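Local coordinates for protein L-glyceraldehyde 3-phosphate reductase (Clostridium beijerinckii, PDB 6HG6) that binds NADPH in a TIM barrel and, as an aldo-keto reductase, probably reduces aldehydes such as furfural, at residues G228-K233 with Q276-M281; F222-Q227 with T293-G298; M27-L32 with I57-L62. All blocks are in the same frame, centred on the assembly; numbering follows the deposited sequence.

Contact 1: G228-K233 with Q276-M281. With NDP (NADPH dihydro-nicotinamide-adenine-dinucleotide phosphate), chain B.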
loop_
_atom_site.group_PDB
_atom_site.type_symbol
_atom_site.label_atom_id
_atom_site.label_comp_id
_atom_site.label_asym_id
_atom_site.label_seq_id
_atom_site.Cartn_x
_atom_site.Cartn_y
_atom_site.Cartn_z
ATOM N N GLY A 228 -4.452 -0.479 -14.806
ATOM C CA GLY A 228 -4.145 0.360 -15.978
ATOM C C GLY A 228 -5.377 1.004 -16.590
ATOM O O GLY A 228 -5.204 1.817 -17.536
ATOM N N THR A 229 -6.591 0.689 -16.127
ATOM C CA THR A 229 -7.828 1.304 -16.700
ATOM C C THR A 229 -7.890 2.783 -16.329
ATOM O O THR A 229 -8.503 3.538 -17.095
ATOM C CB THR A 229 -9.127 0.596 -16.305
ATOM O OG1 THR A 229 -9.299 0.601 -14.879
ATOM C CG2 THR A 229 -9.164 -0.821 -16.846
ATOM N N LEU A 230 -7.261 3.212 -15.233
ATOM C CA LEU A 230 -7.234 4.659 -14.865
ATOM C C LEU A 230 -5.875 5.266 -15.239
ATOM O O LEU A 230 -5.278 5.959 -14.409
ATOM C CB LEU A 230 -7.607 4.847 -13.394
ATOM C CG LEU A 230 -9.059 4.522 -13.026
ATOM C CD1 LEU A 230 -9.202 4.286 -11.517
ATOM C CD2 LEU A 230 -10.008 5.615 -13.500
ATOM N N THR A 231 -5.436 5.027 -16.482
ATOM C CA THR A 231 -4.192 5.581 -17.091
ATOM C C THR A 231 -4.473 5.938 -18.555
ATOM O O THR A 231 -5.639 5.816 -18.975
ATOM C CB THR A 231 -3.017 4.590 -17.022
ATOM O OG1 THR A 231 -3.227 3.532 -17.959
ATOM C CG2 THR A 231 -2.806 4.005 -15.638
ATOM N N ASP A 232 -3.433 6.330 -19.299
ATOM C CA ASP A 232 -3.484 6.641 -20.757
ATOM C C ASP A 232 -3.556 5.354 -21.585
ATOM O O ASP A 232 -3.907 5.449 -22.774
ATOM C CB ASP A 232 -2.204 7.294 -21.281
ATOM C CG ASP A 232 -1.772 8.562 -20.578
ATOM O OD1 ASP A 232 -1.348 8.456 -19.404
ATOM O OD2 ASP A 232 -1.858 9.646 -21.210
ATOM N N LYS A 233 -3.161 4.222 -20.994
ATOM C CA LYS A 233 -2.992 2.900 -21.658
ATOM C C LYS A 233 -4.096 2.616 -22.684
ATOM O O LYS A 233 -3.734 2.302 -23.822
ATOM C CB LYS A 233 -2.924 1.780 -20.616
ATOM C CG LYS A 233 -2.682 0.380 -21.172
ATOM C CD LYS A 233 -2.593 -0.700 -20.104
ATOM C CE LYS A 233 -1.358 -0.629 -19.224
ATOM N NZ LYS A 233 -0.150 -1.140 -19.916
ATOM N N GLN A 276 -4.423 17.554 -14.985
ATOM C CA GLN A 276 -3.855 16.259 -14.572
ATOM C C GLN A 276 -4.033 15.199 -15.668
ATOM O O GLN A 276 -4.996 15.288 -16.458
ATOM C CB GLN A 276 -4.600 15.741 -13.340
ATOM C CG GLN A 276 -4.419 16.574 -12.071
ATOM C CD GLN A 276 -4.940 15.842 -10.855
ATOM O OE1 GLN A 276 -6.137 15.604 -10.717
ATOM N NE2 GLN A 276 -4.042 15.473 -9.947
ATOM N N THR A 277 -3.164 14.186 -15.666
ATOM C CA THR A 277 -3.402 12.938 -16.422
ATOM C C THR A 277 -4.509 12.183 -15.672
ATOM O O THR A 277 -4.725 12.475 -14.460
ATOM C CB THR A 277 -2.139 12.069 -16.491
ATOM O OG1 THR A 277 -1.760 11.785 -15.147
ATOM C CG2 THR A 277 -1.005 12.713 -17.264
ATOM N N LEU A 278 -5.146 11.214 -16.331
ATOM C CA LEU A 278 -6.156 10.343 -15.680
ATOM C C LEU A 278 -5.515 9.653 -14.472
ATOM O O LEU A 278 -6.103 9.690 -13.374
ATOM C CB LEU A 278 -6.724 9.348 -16.695
ATOM C CG LEU A 278 -7.724 8.348 -16.114
ATOM C CD1 LEU A 278 -8.797 9.058 -15.301
ATOM C CD2 LEU A 278 -8.369 7.536 -17.225
ATOM N N ALA A 279 -4.317 9.081 -14.624
ATOM C CA ALA A 279 -3.598 8.407 -13.521
ATOM C C ALA A 279 -3.459 9.367 -12.345
ATOM O O ALA A 279 -3.734 8.958 -11.184
ATOM C CB ALA A 279 -2.232 7.930 -13.957
ATOM N N GLN A 280 -3.031 10.597 -12.624
ATOM C CA GLN A 280 -2.831 11.602 -11.553
ATOM C C GLN A 280 -4.164 11.892 -10.858
ATOM O O GLN A 280 -4.173 11.927 -9.627
ATOM C CB GLN A 280 -2.214 12.876 -12.090
ATOM C CG GLN A 280 -0.722 12.758 -12.325
ATOM C CD GLN A 280 -0.201 14.044 -12.915
ATOM O OE1 GLN A 280 -0.846 14.660 -13.757
ATOM N NE2 GLN A 280 0.905 14.509 -12.346
ATOM N N MET A 281 -5.261 12.026 -11.610
ATOM C CA MET A 281 -6.562 12.327 -10.972
ATOM C C MET A 281 -7.010 11.120 -10.145
ATOM O O MET A 281 -7.591 11.306 -9.062
ATOM C CB MET A 281 -7.643 12.641 -11.990
ATOM C CG MET A 281 -8.909 13.033 -11.304
ATOM S SD MET A 281 -10.208 13.514 -12.442
ATOM C CE MET A 281 -10.766 11.899 -13.001
HETATM P PA NDP B . -1.198 1.002 -9.223
HETATM O O1A NDP B . -2.676 0.822 -9.320
HETATM O O2A NDP B . -0.528 2.272 -8.805
HETATM O O5B NDP B . -0.499 0.460 -10.567
HETATM C C5B NDP B . 0.944 0.553 -10.706
HETATM C C4B NDP B . 1.319 0.371 -12.154
HETATM O O4B NDP B . 0.598 1.361 -12.933
HETATM C C3B NDP B . 2.796 0.573 -12.517
HETATM O O3B NDP B . 3.579 -0.612 -12.398
HETATM C C2B NDP B . 2.683 1.023 -13.968
HETATM O O2B NDP B . 2.460 -0.145 -14.753
HETATM C C1B NDP B . 1.426 1.885 -13.942
HETATM N N9A NDP B . 1.632 3.295 -13.635
HETATM C C8A NDP B . 2.062 3.839 -12.449
HETATM N N7A NDP B . 2.093 5.149 -12.456
HETATM C C5A NDP B . 1.654 5.495 -13.726
HETATM C C6A NDP B . 1.461 6.740 -14.356
HETATM N N6A NDP B . 1.696 7.908 -13.766
HETATM N N1A NDP B . 0.998 6.733 -15.634
HETATM C C2A NDP B . 0.762 5.551 -16.221
HETATM N N3A NDP B . 0.900 4.323 -15.724
HETATM C C4A NDP B . 1.353 4.361 -14.458
HETATM O O3 NDP B . -0.658 -0.054 -8.124
HETATM P PN NDP B . -0.470 -1.643 -8.066
HETATM O O1N NDP B . 0.844 -1.954 -8.702
HETATM O O2N NDP B . -1.704 -2.358 -8.514
HETATM O O5D NDP B . -0.337 -1.845 -6.471
HETATM C C5D NDP B . 0.535 -0.937 -5.748
HETATM C C4D NDP B . 1.013 -1.613 -4.484
HETATM O O4D NDP B . -0.122 -1.930 -3.658
HETATM C C3D NDP B . 1.705 -2.963 -4.651
HETATM O O3D NDP B . 3.047 -2.787 -5.084
HETATM C C2D NDP B . 1.570 -3.509 -3.224
HETATM O O2D NDP B . 2.541 -2.935 -2.390
HETATM C C1D NDP B . 0.171 -3.044 -2.828
HETATM N N1N NDP B . -0.856 -4.094 -3.042
HETATM C C2N NDP B . -1.452 -4.694 -1.959
HETATM C C3N NDP B . -2.191 -5.840 -2.066
HETATM C C7N NDP B . -2.803 -6.436 -0.826
HETATM O O7N NDP B . -2.551 -5.965 0.299
HETATM N N7N NDP B . -3.594 -7.494 -0.996
HETATM C C4N NDP B . -2.348 -6.434 -3.439
HETATM C C5N NDP B . -1.841 -5.601 -4.550
HETATM C C6N NDP B . -1.210 -4.469 -4.324
HETATM P P2B NDP B . 3.040 -0.144 -16.262
HETATM O O1X NDP B . 4.257 0.742 -16.432
HETATM O O2X NDP B . 3.362 -1.605 -16.532
HETATM O O3X NDP B . 1.843 0.352 -17.060
HETATM O O HOH W 1 -2.928 8.666 -17.331
#

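Contact 2: F222-Q227 with T293-G298. With NDP (NADPH dihydro-nicotinamide-adenine-dinucleotide phosphate), chain B.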
loop_
_atom_site.group_PDB
_atom_site.type_symbol
_atom_site.label_atom_id
_atom_site.label_comp_id
_atom_site.label_asym_id
_atom_site.label_seq_id
_atom_site.Cartn_x
_atom_site.Cartn_y
_atom_site.Cartn_z
ATOM N N PHE A 222 -4.596 0.491 -2.112
ATOM C CA PHE A 222 -3.783 -0.055 -3.213
ATOM C C PHE A 222 -4.609 -0.251 -4.473
ATOM O O PHE A 222 -5.866 -0.186 -4.440
ATOM C CB PHE A 222 -3.062 -1.290 -2.745
ATOM C CG PHE A 222 -3.914 -2.496 -2.522
ATOM C CD1 PHE A 222 -4.178 -3.365 -3.563
ATOM C CD2 PHE A 222 -4.280 -2.855 -1.235
ATOM C CE1 PHE A 222 -4.893 -4.535 -3.331
ATOM C CE2 PHE A 222 -4.966 -4.046 -1.005
ATOM C CZ PHE A 222 -5.290 -4.868 -2.044
ATOM N N SER A 223 -3.900 -0.481 -5.580
ATOM C CA SER A 223 -4.456 -0.615 -6.943
ATOM C C SER A 223 -5.319 0.595 -7.291
ATOM O O SER A 223 -6.407 0.428 -7.841
ATOM C CB SER A 223 -5.265 -1.863 -7.083
ATOM O OG SER A 223 -5.725 -1.969 -8.410
ATOM N N PRO A 224 -4.864 1.834 -6.999
ATOM C CA PRO A 224 -5.646 3.029 -7.341
ATOM C C PRO A 224 -5.848 3.252 -8.848
ATOM O O PRO A 224 -6.718 4.052 -9.201
ATOM C CB PRO A 224 -4.766 4.170 -6.820
ATOM C CG PRO A 224 -3.362 3.577 -6.852
ATOM C CD PRO A 224 -3.578 2.167 -6.372
ATOM N N LEU A 225 -5.028 2.615 -9.710
ATOM C CA LEU A 225 -5.140 2.806 -11.176
ATOM C C LEU A 225 -5.928 1.670 -11.813
ATOM O O LEU A 225 -6.055 1.687 -13.048
ATOM C CB LEU A 225 -3.765 3.024 -11.810
ATOM C CG LEU A 225 -2.954 4.141 -11.159
ATOM C CD1 LEU A 225 -1.578 4.286 -11.790
ATOM C CD2 LEU A 225 -3.709 5.456 -11.178
ATOM N N ALA A 226 -6.555 0.812 -11.011
ATOM C CA ALA A 226 -7.517 -0.216 -11.475
ATOM C C ALA A 226 -6.977 -0.969 -12.707
ATOM O O ALA A 226 -7.607 -0.869 -13.772
ATOM C CB ALA A 226 -8.829 0.467 -11.773
ATOM N N GLN A 227 -5.844 -1.668 -12.545
ATOM C CA GLN A 227 -5.157 -2.497 -13.584
ATOM C C GLN A 227 -4.930 -1.719 -14.887
ATOM O O GLN A 227 -5.184 -2.282 -15.962
ATOM C CB GLN A 227 -5.931 -3.767 -13.939
ATOM C CG GLN A 227 -6.025 -4.795 -12.821
ATOM C CD GLN A 227 -7.359 -4.804 -12.111
ATOM O OE1 GLN A 227 -8.060 -3.788 -12.018
ATOM N NE2 GLN A 227 -7.727 -5.972 -11.607
ATOM N N THR A 293 -5.151 7.534 4.399
ATOM C CA THR A 293 -3.844 8.088 4.836
ATOM C C THR A 293 -2.885 8.248 3.651
ATOM O O THR A 293 -2.267 9.301 3.484
ATOM C CB THR A 293 -3.207 7.166 5.864
ATOM O OG1 THR A 293 -4.178 6.806 6.849
ATOM C CG2 THR A 293 -1.976 7.807 6.475
ATOM N N SER A 294 -2.833 7.247 2.801
ATOM C CA SER A 294 -1.814 7.142 1.738
ATOM C C SER A 294 -2.351 6.322 0.582
ATOM O O SER A 294 -3.272 5.505 0.756
ATOM C CB SER A 294 -0.578 6.445 2.296
ATOM O OG SER A 294 0.515 6.467 1.402
ATOM N N VAL A 295 -1.804 6.589 -0.578
ATOM C CA VAL A 295 -2.108 5.731 -1.757
ATOM C C VAL A 295 -0.809 5.008 -2.126
ATOM O O VAL A 295 0.271 5.654 -2.240
ATOM C CB VAL A 295 -2.689 6.532 -2.922
ATOM C CG1 VAL A 295 -1.737 7.613 -3.387
ATOM C CG2 VAL A 295 -3.073 5.602 -4.064
ATOM N N LEU A 296 -0.953 3.717 -2.352
ATOM C CA LEU A 296 0.177 2.838 -2.650
ATOM C C LEU A 296 0.279 2.666 -4.152
ATOM O O LEU A 296 -0.711 2.217 -4.791
ATOM C CB LEU A 296 -0.179 1.605 -1.813
ATOM C CG LEU A 296 0.863 0.569 -1.554
ATOM C CD1 LEU A 296 2.243 1.116 -1.258
ATOM C CD2 LEU A 296 0.341 -0.339 -0.478
ATOM N N ILE A 297 1.366 3.169 -4.752
ATOM C CA ILE A 297 1.640 3.073 -6.211
ATOM C C ILE A 297 2.699 2.006 -6.504
ATOM O O ILE A 297 3.488 1.650 -5.627
ATOM C CB ILE A 297 2.124 4.403 -6.830
ATOM C CG1 ILE A 297 3.533 4.784 -6.343
ATOM C CG2 ILE A 297 1.103 5.487 -6.560
ATOM C CD1 ILE A 297 4.224 5.900 -7.096
ATOM N N GLY A 298 2.743 1.605 -7.763
ATOM C CA GLY A 298 3.810 0.773 -8.331
ATOM C C GLY A 298 4.434 1.549 -9.452
ATOM O O GLY A 298 3.840 2.542 -9.881
HETATM P PA NDP B . -1.198 1.002 -9.223
HETATM O O1A NDP B . -2.676 0.822 -9.320
HETATM O O2A NDP B . -0.528 2.272 -8.805
HETATM O O5B NDP B . -0.499 0.460 -10.567
HETATM C C5B NDP B . 0.944 0.553 -10.706
HETATM C C4B NDP B . 1.319 0.371 -12.154
HETATM O O4B NDP B . 0.598 1.361 -12.933
HETATM C C3B NDP B . 2.796 0.573 -12.517
HETATM O O3B NDP B . 3.579 -0.612 -12.398
HETATM C C2B NDP B . 2.683 1.023 -13.968
HETATM O O2B NDP B . 2.460 -0.145 -14.753
HETATM C C1B NDP B . 1.426 1.885 -13.942
HETATM N N9A NDP B . 1.632 3.295 -13.635
HETATM C C8A NDP B . 2.062 3.839 -12.449
HETATM N N7A NDP B . 2.093 5.149 -12.456
HETATM C C5A NDP B . 1.654 5.495 -13.726
HETATM C C6A NDP B . 1.461 6.740 -14.356
HETATM N N6A NDP B . 1.696 7.908 -13.766
HETATM N N1A NDP B . 0.998 6.733 -15.634
HETATM C C2A NDP B . 0.762 5.551 -16.221
HETATM N N3A NDP B . 0.900 4.323 -15.724
HETATM C C4A NDP B . 1.353 4.361 -14.458
HETATM O O3 NDP B . -0.658 -0.054 -8.124
HETATM P PN NDP B . -0.470 -1.643 -8.066
HETATM O O1N NDP B . 0.844 -1.954 -8.702
HETATM O O2N NDP B . -1.704 -2.358 -8.514
HETATM O O5D NDP B . -0.337 -1.845 -6.471
HETATM C C5D NDP B . 0.535 -0.937 -5.748
HETATM C C4D NDP B . 1.013 -1.613 -4.484
HETATM O O4D NDP B . -0.122 -1.930 -3.658
HETATM C C3D NDP B . 1.705 -2.963 -4.651
HETATM O O3D NDP B . 3.047 -2.787 -5.084
HETATM C C2D NDP B . 1.570 -3.509 -3.224
HETATM O O2D NDP B . 2.541 -2.935 -2.390
HETATM C C1D NDP B . 0.171 -3.044 -2.828
HETATM N N1N NDP B . -0.856 -4.094 -3.042
HETATM C C2N NDP B . -1.452 -4.694 -1.959
HETATM C C3N NDP B . -2.191 -5.840 -2.066
HETATM C C7N NDP B . -2.803 -6.436 -0.826
HETATM O O7N NDP B . -2.551 -5.965 0.299
HETATM N N7N NDP B . -3.594 -7.494 -0.996
HETATM C C4N NDP B . -2.348 -6.434 -3.439
HETATM C C5N NDP B . -1.841 -5.601 -4.550
HETATM C C6N NDP B . -1.210 -4.469 -4.324
HETATM P P2B NDP B . 3.040 -0.144 -16.262
HETATM O O1X NDP B . 4.257 0.742 -16.432
HETATM O O2X NDP B . 3.362 -1.605 -16.532
HETATM O O3X NDP B . 1.843 0.352 -17.060
#

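Contact 3: M27-L32 with I57-L62. With NDP (NADPH dihydro-nicotinamide-adenine-dinucleotide phosphate), chain B.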
loop_
_atom_site.group_PDB
_atom_site.type_symbol
_atom_site.label_atom_id
_atom_site.label_comp_id
_atom_site.label_asym_id
_atom_site.label_seq_id
_atom_site.Cartn_x
_atom_site.Cartn_y
_atom_site.Cartn_z
ATOM N N MET A 27 1.979 10.692 1.617
ATOM C CA MET A 27 0.661 10.573 0.958
ATOM C C MET A 27 0.770 9.636 -0.241
ATOM O O MET A 27 -0.244 9.036 -0.575
ATOM C CB MET A 27 0.114 11.933 0.546
ATOM C CG MET A 27 -0.363 12.698 1.736
ATOM S SD MET A 27 -1.168 14.250 1.201
ATOM C CE MET A 27 -2.677 13.649 0.467
ATOM N N ILE A 28 1.964 9.488 -0.800
ATOM C CA ILE A 28 2.296 8.453 -1.821
ATOM C C ILE A 28 3.285 7.476 -1.189
ATOM O O ILE A 28 4.338 7.919 -0.788
ATOM C CB ILE A 28 2.897 9.036 -3.132
ATOM C CG1 ILE A 28 2.034 10.125 -3.762
ATOM C CG2 ILE A 28 3.135 7.910 -4.115
ATOM C CD1 ILE A 28 0.642 9.656 -4.010
ATOM N N SER A 29 2.921 6.196 -1.142
ATOM C CA SER A 29 3.769 5.071 -0.708
ATOM C C SER A 29 4.137 4.256 -1.939
ATOM O O SER A 29 3.328 4.251 -2.928
ATOM C CB SER A 29 3.093 4.222 0.333
ATOM O OG SER A 29 2.826 4.968 1.521
ATOM N N PHE A 30 5.245 3.516 -1.845
ATOM C CA PHE A 30 5.767 2.751 -2.984
ATOM C C PHE A 30 5.665 1.262 -2.670
ATOM O O PHE A 30 6.184 0.812 -1.645
ATOM C CB PHE A 30 7.184 3.208 -3.305
ATOM C CG PHE A 30 7.648 2.610 -4.589
ATOM C CD1 PHE A 30 7.106 3.058 -5.791
ATOM C CD2 PHE A 30 8.520 1.546 -4.589
ATOM C CE1 PHE A 30 7.446 2.441 -6.986
ATOM C CE2 PHE A 30 8.878 0.949 -5.795
ATOM C CZ PHE A 30 8.368 1.420 -6.974
ATOM N N GLY A 31 5.035 0.519 -3.567
ATOM C CA GLY A 31 4.840 -0.927 -3.385
ATOM C C GLY A 31 5.709 -1.743 -4.308
ATOM O O GLY A 31 5.944 -1.304 -5.460
ATOM N N LEU A 32 6.134 -2.928 -3.853
ATOM C CA LEU A 32 7.042 -3.786 -4.641
ATOM C C LEU A 32 6.306 -5.023 -5.173
ATOM O O LEU A 32 6.971 -6.012 -5.550
ATOM C CB LEU A 32 8.267 -4.123 -3.780
ATOM C CG LEU A 32 9.334 -3.043 -3.693
ATOM C CD1 LEU A 32 8.889 -1.904 -2.802
ATOM C CD2 LEU A 32 10.615 -3.655 -3.121
ATOM N N ILE A 57 9.171 9.710 -0.676
ATOM C CA ILE A 57 8.441 8.459 -0.387
ATOM C C ILE A 57 9.280 7.672 0.622
ATOM O O ILE A 57 10.343 7.140 0.267
ATOM C CB ILE A 57 8.104 7.655 -1.637
ATOM C CG1 ILE A 57 7.264 8.533 -2.560
ATOM C CG2 ILE A 57 7.365 6.429 -1.210
ATOM C CD1 ILE A 57 7.083 7.946 -3.954
ATOM N N THR A 58 8.796 7.603 1.863
ATOM C CA THR A 58 9.546 6.982 2.966
ATOM C C THR A 58 9.017 5.588 3.254
ATOM O O THR A 58 9.551 4.937 4.201
ATOM C CB THR A 58 9.436 7.862 4.208
ATOM O OG1 THR A 58 8.052 8.073 4.514
ATOM C CG2 THR A 58 10.130 9.172 3.994
ATOM N N HIS A 59 7.934 5.199 2.608
ATOM C CA HIS A 59 7.267 3.920 2.917
ATOM C C HIS A 59 7.370 2.992 1.718
ATOM O O HIS A 59 6.920 3.375 0.627
ATOM C CB HIS A 59 5.855 4.156 3.397
ATOM C CG HIS A 59 5.102 2.900 3.603
ATOM N ND1 HIS A 59 5.730 1.747 4.119
ATOM C CD2 HIS A 59 3.797 2.592 3.442
ATOM C CE1 HIS A 59 4.812 0.787 4.204
ATOM N NE2 HIS A 59 3.622 1.284 3.837
ATOM N N PHE A 60 8.016 1.852 1.944
ATOM C CA PHE A 60 8.174 0.735 0.999
ATOM C C PHE A 60 7.330 -0.421 1.515
ATOM O O PHE A 60 7.543 -0.885 2.653
ATOM C CB PHE A 60 9.649 0.371 0.810
ATOM C CG PHE A 60 10.400 1.464 0.106
ATOM C CD1 PHE A 60 10.944 2.501 0.836
ATOM C CD2 PHE A 60 10.495 1.510 -1.273
ATOM C CE1 PHE A 60 11.599 3.543 0.200
ATOM C CE2 PHE A 60 11.144 2.556 -1.917
ATOM C CZ PHE A 60 11.715 3.563 -1.177
ATOM N N ASP A 61 6.401 -0.866 0.679
ATOM C CA ASP A 61 5.431 -1.924 1.055
ATOM C C ASP A 61 5.802 -3.215 0.340
ATOM O O ASP A 61 5.914 -3.245 -0.892
ATOM C CB ASP A 61 4.004 -1.491 0.705
ATOM C CG ASP A 61 2.953 -2.491 1.121
ATOM O OD1 ASP A 61 2.707 -2.639 2.359
ATOM O OD2 ASP A 61 2.498 -3.233 0.202
ATOM N N LEU A 62 6.004 -4.253 1.126
ATOM C CA LEU A 62 6.272 -5.611 0.638
ATOM C C LEU A 62 5.278 -6.575 1.252
ATOM O O LEU A 62 4.421 -6.190 2.080
ATOM C CB LEU A 62 7.704 -5.982 1.005
ATOM C CG LEU A 62 8.745 -5.151 0.285
ATOM C CD1 LEU A 62 9.176 -3.991 1.191
ATOM C CD2 LEU A 62 9.906 -6.016 -0.100
HETATM P PA NDP B . -1.198 1.002 -9.223
HETATM O O1A NDP B . -2.676 0.822 -9.320
HETATM O O2A NDP B . -0.528 2.272 -8.805
HETATM O O5B NDP B . -0.499 0.460 -10.567
HETATM C C5B NDP B . 0.944 0.553 -10.706
HETATM C C4B NDP B . 1.319 0.371 -12.154
HETATM O O4B NDP B . 0.598 1.361 -12.933
HETATM C C3B NDP B . 2.796 0.573 -12.517
HETATM O O3B NDP B . 3.579 -0.612 -12.398
HETATM C C2B NDP B . 2.683 1.023 -13.968
HETATM O O2B NDP B . 2.460 -0.145 -14.753
HETATM C C1B NDP B . 1.426 1.885 -13.942
HETATM N N9A NDP B . 1.632 3.295 -13.635
HETATM C C8A NDP B . 2.062 3.839 -12.449
HETATM N N7A NDP B . 2.093 5.149 -12.456
HETATM C C5A NDP B . 1.654 5.495 -13.726
HETATM C C6A NDP B . 1.461 6.740 -14.356
HETATM N N6A NDP B . 1.696 7.908 -13.766
HETATM N N1A NDP B . 0.998 6.733 -15.634
HETATM C C2A NDP B . 0.762 5.551 -16.221
HETATM N N3A NDP B . 0.900 4.323 -15.724
HETATM C C4A NDP B . 1.353 4.361 -14.458
HETATM O O3 NDP B . -0.658 -0.054 -8.124
HETATM P PN NDP B . -0.470 -1.643 -8.066
HETATM O O1N NDP B . 0.844 -1.954 -8.702
HETATM O O2N NDP B . -1.704 -2.358 -8.514
HETATM O O5D NDP B . -0.337 -1.845 -6.471
HETATM C C5D NDP B . 0.535 -0.937 -5.748
HETATM C C4D NDP B . 1.013 -1.613 -4.484
HETATM O O4D NDP B . -0.122 -1.930 -3.658
HETATM C C3D NDP B . 1.705 -2.963 -4.651
HETATM O O3D NDP B . 3.047 -2.787 -5.084
HETATM C C2D NDP B . 1.570 -3.509 -3.224
HETATM O O2D NDP B . 2.541 -2.935 -2.390
HETATM C C1D NDP B . 0.171 -3.044 -2.828
HETATM N N1N NDP B . -0.856 -4.094 -3.042
HETATM C C2N NDP B . -1.452 -4.694 -1.959
HETATM C C3N NDP B . -2.191 -5.840 -2.066
HETATM C C7N NDP B . -2.803 -6.436 -0.826
HETATM O O7N NDP B . -2.551 -5.965 0.299
HETATM N N7N NDP B . -3.594 -7.494 -0.996
HETATM C C4N NDP B . -2.348 -6.434 -3.439
HETATM C C5N NDP B . -1.841 -5.601 -4.550
HETATM C C6N NDP B . -1.210 -4.469 -4.324
HETATM P P2B NDP B . 3.040 -0.144 -16.262
HETATM O O1X NDP B . 4.257 0.742 -16.432
HETATM O O2X NDP B . 3.362 -1.605 -16.532
HETATM O O3X NDP B . 1.843 0.352 -17.060
#

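Contact 1: G228-K233 with Q276-M281
L230 and L278 pack a loop against the first turn of a helix beside the adenine of NADPH, in the long connection that follows the seventh strand of this TIM barrel. The tight part is here. L278, its CG anti to the backbone N (chi1 177°), reaches across so that CG sits 3.7 Å from the carbonyl carbon of L230, while its CD1 meets L230 CD2 at 4.1 Å. I264 and L267 of helix 258-273 add to the apolar surround, which suits leucine on both sides. Next along, the small A279 lets the helix come close, and its CA lies 3.1 Å from L230 O as a CA-H...O contact.

Toward solvent the contact is looser and carried by water. One water donates to D232 OD1 (2.6 Å) and accepts from A279 N, an amide in the first turn with no helical carbonyl before it to bond. T277 and Q280 close that end as a capping box, each backbone N donating to the other's side chain, and T277 OG1 is also hydrogen-bonded to the E307 carboxylate. In the loop, T231 OG1 donates to G228 O and accepts from K233 N in an ST turn. This leaves its methyl for the cofactor: T231 CG2 stands 3.7 Å from adenine N3A, and A279 CB 3.8 Å from N1A.

Contact 2: F222-Q227 with T293-G298
In the NADPH pocket of the TIM barrel, where the seventh strand gives way to a loop beside the eighth, P224 presses on V295 and F222 meets L296 at its CB. The proline ring crosses the valine at an angle, and V295 CG2 touches P224 CG at 3.5 Å, tighter than usual for two carbons. The CD of the same ring rests 3.3 Å from L296 O, a buried carbonyl with no polar partner in the model. Proline brings CH2 groups and no N-H here, so it fills the space by van der Waals contact and leaves the carbonyl without a donor.

F222 serves the cofactor more than its neighbour strand. Its CG stands between the backbone N and carbonyl carbon (chi1 71°), a setting that swings the phenyl ring away from L296 and under the dihydronicotinamide. Atom C3N of NADPH lies 3.1 Å above the ring plane, over its centre, and the aromatic face gives the flat nicotinamide a floor. Between the side chains, CB of F222 meets L296 CB at 4.2 Å.

Beyond it, a type I turn from S223 to A226 presents the amide of L225 to the pyrophosphate: L225 N donates to O1A at 3.0 Å with an angle of 159°. From the other segment, G298 N makes a weak bond to O2A of the same phosphate. Glycine suits that position, since phosphate oxygen O1N occupies the space a CB would need. L296, leucine lining the ribose of the nicotinamide half, brings its CG to 3.4 Å from O4D.

Contact 3: M27-L32 with I57-L62
F30 and F60 meet on the outer side of two parallel strands, the side chains crossing at a slant with CD2 of each 3.9 Å apart. F60 CD2 comes in at the edge of the F30 ring, near its plane. The first torsions differ, F30 having CG anti to the backbone N (chi1 -171°) and F60 anti to the carbonyl carbon (chi1 -68°). L32 continues the row by setting CD1 at the edge of the F60 ring, and its other methyl, CD2, touches L62 CD2. At the opposite end I57 lays CG2 3.8 Å from F30 CB and 3.4 Å from I28 O, covering a carbonyl that has no polar partner in the model. Bulky apolar residues suit this side, since helices 42-54 and 72-85 cover it.

On the face toward the barrel interior, S29, H59 and D61 bring polar groups. S29 OG sits near the plane of the H59 imidazole, at its edge, 3.2 Å from CD2. This is not the polar pairing of either group: S29 bonds to S294 and H59 ND1 to L93 O. Two residues on from H59, D61 OD2 receives the ribose hydroxyl O2D of NADPH at 2.6 Å and forms a salt bridge with K97, while S95 holds OD1. G31 has no side chain to block the neighbouring ribose hydroxyl O3D.

The strands themselves are joined by the backbone bonds F30 N to H59 O (3.0 Å), D61 N to F30 O and L32 N to D61 O. This parallel pairing, with helix 42-54 linking the strands, is that of a beta-alpha-beta unit, the opening one of the TIM barrel.

All three contacts border NADPH: contact 1 beside the adenine, contact 2 along the pyrophosphate and nicotinamide, contact 3 at the nicotinamide ribose. Contacts 1 and 2 have centres 12 Å apart and share the loop after strand 218-222, where L230 N probably bonds to L225 O (2.9 Å). Contacts 2 and 3, centres 10 Å apart, meet where strand 294-297 lies beside strand 28-31 and closes the barrel; G31 N probably bonds to I297 O at 2.8 Å. Contacts 1 and 3 do not touch, their nearest atoms being about 8 Å apart, yet the cofactor reaches both.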